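Local coordinates for MobB protein homolog (Geobacillus stearothermophilus, PDB 1XJC) that is of unconfirmed function but, as a MobB homologue of the P-loop NTPase clan, probably binds a nucleotide during molybdopterin guanine dinucleotide synthesis, at residues 18-21 against 22-26; 158-161 against 162-166; 84-87 against 88-91. One frame throughout, in Å; residues are numbered along the deposited sequence.

All three contacts are single-helix, i to i+4 packing on helices that flank the parallel sheet. Contacts 1 and 2 touch each other: helices 17-30 and 154-166 interlock through L20, W24, I158, L161, M162 and V165. Contact 3, on helix 85-92, lies on the opposite face of the sheet, with centres about 21 Å from contact 1 and 24 Å from contact 2. Each pairs a buried flank with a more exposed one, but their chemistry differs. Contact 1 sets a leucine-tryptophan pair against polar surface pairs; contact 2 lays an aliphatic carbon of a glutamate over an indole beside a shared water; contact 3 joins a buried leucine pair to a capped helix start.

Contact 1: residues 18-21 against 22-26; sequences TTLM and EKWVA
Helix 17-30, on which T18 meets E22, T19 meets K23 and L20 meets W24, begins within a probable Walker A P-loop, whose pattern ends at T18. On the inner flank, L20 and W24 lie side by side, one helical turn apart. In both, CG is anti to the backbone N (177° in L20, -162° in W24), which sends the branched leucine and the indole in the same direction. L20 CG meets W24 CE3 at 4.1 Å, coming obliquely to the ring. In the backbone of the same pair, W24 N bonds to L20 O at 2.8 Å. These two side chains and M21, a selenomethionine, press on V9 of the central strand, while L20 meets L161 and W24 meets V165 of helix 154-166.

The outer flank is amphiphilic. The methyl CG2 of T19 rests against K23 CE at 3.6 Å, alongside the extended part of the lysine chain; chi4 of -58° then bends NZ off that line, and NZ makes a long, weak ion pair with D154. T18 CG2 and E22 OE2 approach to 3.6 Å, and a water bridges the same pair of residues, donating to T18 O at 3.2 Å and to E22 OE2 at 3.3 Å. T18 O is thus gripped twice, since it also accepts from E22 N at 3.0 Å. The chemistry therefore divides the helix lengthwise: apolar groups fix it to the sheet and to its neighbour, whereas methyl, methylene and water-bridged contacts line the side nearer solvent.

Contact 2: residues 158-161 against 162-166; sequences IPWL and MNEVR
An aliphatic-aromatic CH-pi contact between E164 and W160, one turn apart, lies on a partly exposed flank of helix 154-166, the last helix of the chain, which packs beside helix 17-30; the W160 ring also meets F149 of the edge strand 148-150. E164 CG stands over the face of the six-membered ring, 3.5 Å from its centroid and 11° off the ring normal. The glutamate chain bends at chi2 (-54°), and this folds the carboxylate over the indole with the two planes 15° apart.

A water lies over the same face of W160 and ties the side chains to the backbone. It donates to E164 OE2 at 2.6 Å and to W160 O at 3.0 Å, and accepts from N163 ND2 at 2.6 Å. W160 O also takes the helical bond from E164 N, so this carbonyl has a backbone and a water partner. The bridging water probably helps to hold the carboxylate in place over the ring. A second water donates to P159 O at 2.8 Å and is held weakly by R166 NH2, at the edge of the guanidinium plane.

P159 N, lacking a hydrogen, makes no bond to the turn before it, and the helix is kinked there. Past the kink, M162 N bonds to I158 O at 2.9 Å, nearly straight. Beside this turn, I158 CG2 meets CG of selenomethionine M162 at 4.2 Å. I158, L161 and V165 turn to K23, A27, L20 and W24 of helix 17-30, and E164 and V165 also reach W7 of the inner strand 6-10. This is the amphipathic packing of a layered alpha/beta fold of the P-loop kind, in which neighbouring helices lie side by side on one face of a parallel sheet.

Contact 3: residues 84-87 against 88-91; sequences RLDD and VLAL
L85 and L89 meet across the first turn of helix 85-92, a flanking helix of the alpha/beta fold that begins at N-cap residue R84. L85 CG touches L89 CD1 at 3.8 Å, the two chains crossing at a slant; chi1 of 174° carries L85 CG away from the backbone N and along the helix to L89. The same methyl of L89 lies 3.8 Å from D86 OD1, and this makes it the meeting point of an apolar and a carboxylate neighbour. In the backbone of the leucine pair, L89 N bonds to L85 O at 2.9 Å; the next bond along the helix runs from A90 N to D86 O at 3.0 Å.

Outward from this pair, L85 rests on V38, V102, Y105, E108 and H110, and L89 on V100 and H110. Cutting L85 back to an alanine here would probably leave L89 CD1 without its leucine mate and open a gap facing V38 and V102.

The start of the helix is held by one half of a capping box. V88 N reaches R84 O in a bond that is long and weak, but D87, three residues on, folds its carboxylate back to the N-cap: R84 N donates to D87 OD2 at 2.7 Å, meeting it on the anti side and 34° out of the carboxylate plane.

Contact 1: residues 18-21 against 22-26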
# COMPACT_ATOMS: atom_id res chain seq x y z
N THR A 18 0.15 -5.12 7.53
CA THR A 18 0.46 -6.45 7.00
C THR A 18 -0.85 -7.19 6.65
O THR A 18 -0.97 -7.84 5.62
CB THR A 18 1.22 -7.30 8.05
OG1 THR A 18 2.48 -6.68 8.34
CG2 THR A 18 1.44 -8.72 7.53
N THR A 19 -1.82 -7.10 7.54
CA THR A 19 -3.12 -7.72 7.31
C THR A 19 -3.75 -7.10 6.05
O THR A 19 -4.16 -7.83 5.15
CB THR A 19 -4.03 -7.53 8.53
OG1 THR A 19 -3.61 -8.45 9.55
CG2 THR A 19 -5.52 -7.78 8.18
N LEU A 20 -3.80 -5.77 5.98
CA LEU A 20 -4.38 -5.12 4.80
C LEU A 20 -3.66 -5.48 3.51
O LEU A 20 -4.30 -5.86 2.53
CB LEU A 20 -4.37 -3.60 4.96
CG LEU A 20 -4.90 -2.88 3.70
CD1 LEU A 20 -6.36 -3.29 3.44
CD2 LEU A 20 -4.80 -1.38 3.90
N MSE A 21 -2.33 -5.38 3.49
CA MSE A 21 -1.56 -5.72 2.29
C MSE A 21 -1.86 -7.14 1.82
O MSE A 21 -2.13 -7.39 0.65
CB MSE A 21 -0.04 -5.60 2.54
CG MSE A 21 0.48 -4.17 2.65
SE MSE A 21 0.33 -3.17 0.97
CE MSE A 21 1.91 -3.87 0.04
N GLU A 22 -1.81 -8.08 2.75
CA GLU A 22 -2.05 -9.47 2.39
C GLU A 22 -3.43 -9.72 1.82
O GLU A 22 -3.58 -10.35 0.77
CB GLU A 22 -1.81 -10.38 3.60
CG GLU A 22 -0.37 -10.86 3.66
CD GLU A 22 -0.05 -11.72 4.89
OE1 GLU A 22 -0.91 -12.54 5.30
OE2 GLU A 22 1.08 -11.58 5.41
N LYS A 23 -4.45 -9.21 2.50
CA LYS A 23 -5.81 -9.42 2.04
C LYS A 23 -6.12 -8.67 0.76
O LYS A 23 -6.83 -9.18 -0.10
CB LYS A 23 -6.80 -9.00 3.14
CG LYS A 23 -6.76 -9.93 4.34
CD LYS A 23 -7.70 -9.44 5.44
CE LYS A 23 -7.57 -10.32 6.67
NZ LYS A 23 -7.87 -11.74 6.32
N TRP A 24 -5.59 -7.46 0.64
CA TRP A 24 -5.85 -6.65 -0.55
C TRP A 24 -5.16 -7.30 -1.75
O TRP A 24 -5.78 -7.46 -2.80
CB TRP A 24 -5.32 -5.23 -0.34
CG TRP A 24 -5.89 -4.21 -1.28
CD1 TRP A 24 -6.67 -4.44 -2.39
CD2 TRP A 24 -5.75 -2.79 -1.18
NE1 TRP A 24 -7.02 -3.25 -2.97
CE2 TRP A 24 -6.46 -2.22 -2.26
CE3 TRP A 24 -5.08 -1.93 -0.29
CZ2 TRP A 24 -6.53 -0.83 -2.47
CZ3 TRP A 24 -5.14 -0.55 -0.50
CH2 TRP A 24 -5.86 -0.02 -1.58
N VAL A 25 -3.89 -7.68 -1.61
CA VAL A 25 -3.19 -8.35 -2.71
C VAL A 25 -3.95 -9.63 -3.13
O VAL A 25 -4.16 -9.86 -4.32
CB VAL A 25 -1.71 -8.74 -2.32
CG1 VAL A 25 -1.15 -9.74 -3.32
CG2 VAL A 25 -0.81 -7.49 -2.30
N ALA A 26 -4.37 -10.44 -2.16
CA ALA A 26 -5.10 -11.68 -2.45
C ALA A 26 -6.41 -11.45 -3.23
O ALA A 26 -6.71 -12.19 -4.17
CB ALA A 26 -5.41 -12.46 -1.12
O HOH W 1 1.72 -8.64 4.08

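Contact 2: residues 158-161 against 162-166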
# COMPACT_ATOMS: atom_id res chain seq x y z
N ILE A 158 -12.28 -4.56 2.19
CA ILE A 158 -11.64 -5.08 0.98
C ILE A 158 -12.55 -4.83 -0.23
O ILE A 158 -12.10 -4.25 -1.22
CB ILE A 158 -11.31 -6.59 1.13
CG1 ILE A 158 -10.21 -6.76 2.20
CG2 ILE A 158 -10.86 -7.17 -0.22
CD1 ILE A 158 -8.86 -6.06 1.84
N PRO A 159 -13.83 -5.24 -0.17
CA PRO A 159 -14.68 -4.97 -1.34
C PRO A 159 -14.76 -3.44 -1.58
O PRO A 159 -14.81 -2.97 -2.72
CB PRO A 159 -16.02 -5.58 -0.94
CG PRO A 159 -15.60 -6.75 -0.10
CD PRO A 159 -14.52 -6.14 0.78
N TRP A 160 -14.77 -2.67 -0.50
CA TRP A 160 -14.84 -1.21 -0.65
C TRP A 160 -13.60 -0.68 -1.40
O TRP A 160 -13.70 0.13 -2.35
CB TRP A 160 -14.93 -0.54 0.72
CG TRP A 160 -15.14 0.94 0.65
CD1 TRP A 160 -16.33 1.60 0.53
CD2 TRP A 160 -14.12 1.95 0.63
NE1 TRP A 160 -16.12 2.95 0.44
CE2 TRP A 160 -14.77 3.20 0.50
CE3 TRP A 160 -12.73 1.92 0.72
CZ2 TRP A 160 -14.07 4.40 0.45
CZ3 TRP A 160 -12.03 3.12 0.67
CH2 TRP A 160 -12.71 4.35 0.53
N LEU A 161 -12.43 -1.14 -0.97
CA LEU A 161 -11.19 -0.71 -1.61
C LEU A 161 -11.12 -1.17 -3.06
O LEU A 161 -10.75 -0.38 -3.93
CB LEU A 161 -9.97 -1.23 -0.83
CG LEU A 161 -9.75 -0.58 0.53
CD1 LEU A 161 -8.67 -1.32 1.32
CD2 LEU A 161 -9.37 0.87 0.32
N MSE A 162 -11.48 -2.42 -3.33
CA MSE A 162 -11.45 -2.93 -4.69
C MSE A 162 -12.34 -2.05 -5.59
O MSE A 162 -11.98 -1.70 -6.73
CB MSE A 162 -11.92 -4.39 -4.72
CG MSE A 162 -10.94 -5.36 -4.04
SE MSE A 162 -9.24 -5.48 -5.02
CE MSE A 162 -9.80 -6.77 -6.36
N ASN A 163 -13.49 -1.65 -5.06
CA ASN A 163 -14.39 -0.80 -5.82
C ASN A 163 -13.73 0.56 -6.06
O ASN A 163 -13.85 1.12 -7.16
CB ASN A 163 -15.73 -0.61 -5.10
CG ASN A 163 -16.69 0.28 -5.88
OD1 ASN A 163 -17.09 -0.06 -7.00
ND2 ASN A 163 -17.05 1.42 -5.30
N GLU A 164 -13.02 1.08 -5.06
CA GLU A 164 -12.35 2.37 -5.20
C GLU A 164 -11.30 2.30 -6.31
O GLU A 164 -11.16 3.24 -7.10
CB GLU A 164 -11.69 2.82 -3.89
CG GLU A 164 -12.67 3.31 -2.84
CD GLU A 164 -13.58 4.43 -3.36
OE1 GLU A 164 -13.07 5.52 -3.67
OE2 GLU A 164 -14.80 4.21 -3.46
N VAL A 165 -10.57 1.19 -6.36
CA VAL A 165 -9.56 1.01 -7.40
C VAL A 165 -10.25 0.91 -8.78
O VAL A 165 -9.83 1.55 -9.73
CB VAL A 165 -8.74 -0.29 -7.19
CG1 VAL A 165 -7.80 -0.49 -8.38
CG2 VAL A 165 -7.97 -0.24 -5.87
N ARG A 166 -11.31 0.10 -8.87
CA ARG A 166 -12.02 -0.07 -10.14
C ARG A 166 -12.61 1.21 -10.70
O ARG A 166 -12.51 1.48 -11.89
CB ARG A 166 -13.12 -1.12 -10.01
CG ARG A 166 -12.67 -2.53 -10.35
CD ARG A 166 -13.86 -3.47 -10.43
NE ARG A 166 -14.59 -3.45 -9.17
CZ ARG A 166 -14.44 -4.35 -8.20
NH1 ARG A 166 -13.58 -5.36 -8.34
NH2 ARG A 166 -15.13 -4.22 -7.08
O HOH W 2 -15.91 -4.60 -4.65
O HOH W 3 -15.99 1.91 -3.02

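Contact 3: residues 84-87 against 88-91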
# COMPACT_ATOMS: atom_id res chain seq x y z
N ARG A 84 14.20 6.09 -4.76
CA ARG A 84 12.96 6.80 -4.50
C ARG A 84 11.82 5.92 -5.02
O ARG A 84 12.03 5.10 -5.91
CB ARG A 84 12.96 8.14 -5.24
CG ARG A 84 13.99 9.11 -4.73
CD ARG A 84 14.17 10.28 -5.69
NE ARG A 84 15.22 11.18 -5.22
CZ ARG A 84 15.09 12.03 -4.21
NH1 ARG A 84 13.94 12.12 -3.55
NH2 ARG A 84 16.12 12.80 -3.85
N LEU A 85 10.62 6.09 -4.47
CA LEU A 85 9.49 5.27 -4.92
C LEU A 85 9.35 5.38 -6.43
O LEU A 85 9.14 4.38 -7.10
CB LEU A 85 8.17 5.69 -4.25
CG LEU A 85 6.93 4.97 -4.80
CD1 LEU A 85 7.02 3.47 -4.49
CD2 LEU A 85 5.64 5.58 -4.18
N ASP A 86 9.48 6.59 -6.98
CA ASP A 86 9.37 6.73 -8.43
C ASP A 86 10.40 5.90 -9.19
O ASP A 86 10.11 5.44 -10.30
CB ASP A 86 9.44 8.19 -8.87
CG ASP A 86 8.08 8.89 -8.76
OD1 ASP A 86 7.07 8.17 -8.56
OD2 ASP A 86 8.03 10.13 -8.89
N ASP A 87 11.58 5.67 -8.63
CA ASP A 87 12.55 4.83 -9.33
C ASP A 87 11.98 3.42 -9.46
O ASP A 87 12.10 2.78 -10.50
CB ASP A 87 13.87 4.73 -8.58
CG ASP A 87 14.54 6.06 -8.42
OD1 ASP A 87 14.55 6.86 -9.38
OD2 ASP A 87 15.08 6.29 -7.32
N VAL A 88 11.35 2.94 -8.39
CA VAL A 88 10.78 1.60 -8.40
C VAL A 88 9.59 1.53 -9.35
O VAL A 88 9.50 0.61 -10.16
CB VAL A 88 10.36 1.14 -6.98
CG1 VAL A 88 10.13 -0.34 -6.96
CG2 VAL A 88 11.43 1.51 -5.97
N LEU A 89 8.68 2.49 -9.28
CA LEU A 89 7.51 2.49 -10.16
C LEU A 89 7.90 2.57 -11.63
O LEU A 89 7.13 2.12 -12.50
CB LEU A 89 6.56 3.65 -9.81
CG LEU A 89 5.94 3.66 -8.41
CD1 LEU A 89 5.17 4.95 -8.21
CD2 LEU A 89 5.04 2.44 -8.22
N ALA A 90 9.07 3.14 -11.93
CA ALA A 90 9.52 3.24 -13.32
C ALA A 90 9.87 1.84 -13.82
O ALA A 90 9.68 1.52 -14.99
CB ALA A 90 10.74 4.16 -13.42
N LEU A 91 10.39 1.00 -12.93
CA LEU A 91 10.73 -0.38 -13.29
C LEU A 91 9.47 -1.23 -13.46
O LEU A 91 9.51 -2.27 -14.10
CB LEU A 91 11.63 -1.02 -12.22
CG LEU A 91 13.00 -0.40 -11.97
CD1 LEU A 91 13.73 -1.15 -10.87
CD2 LEU A 91 13.82 -0.44 -13.25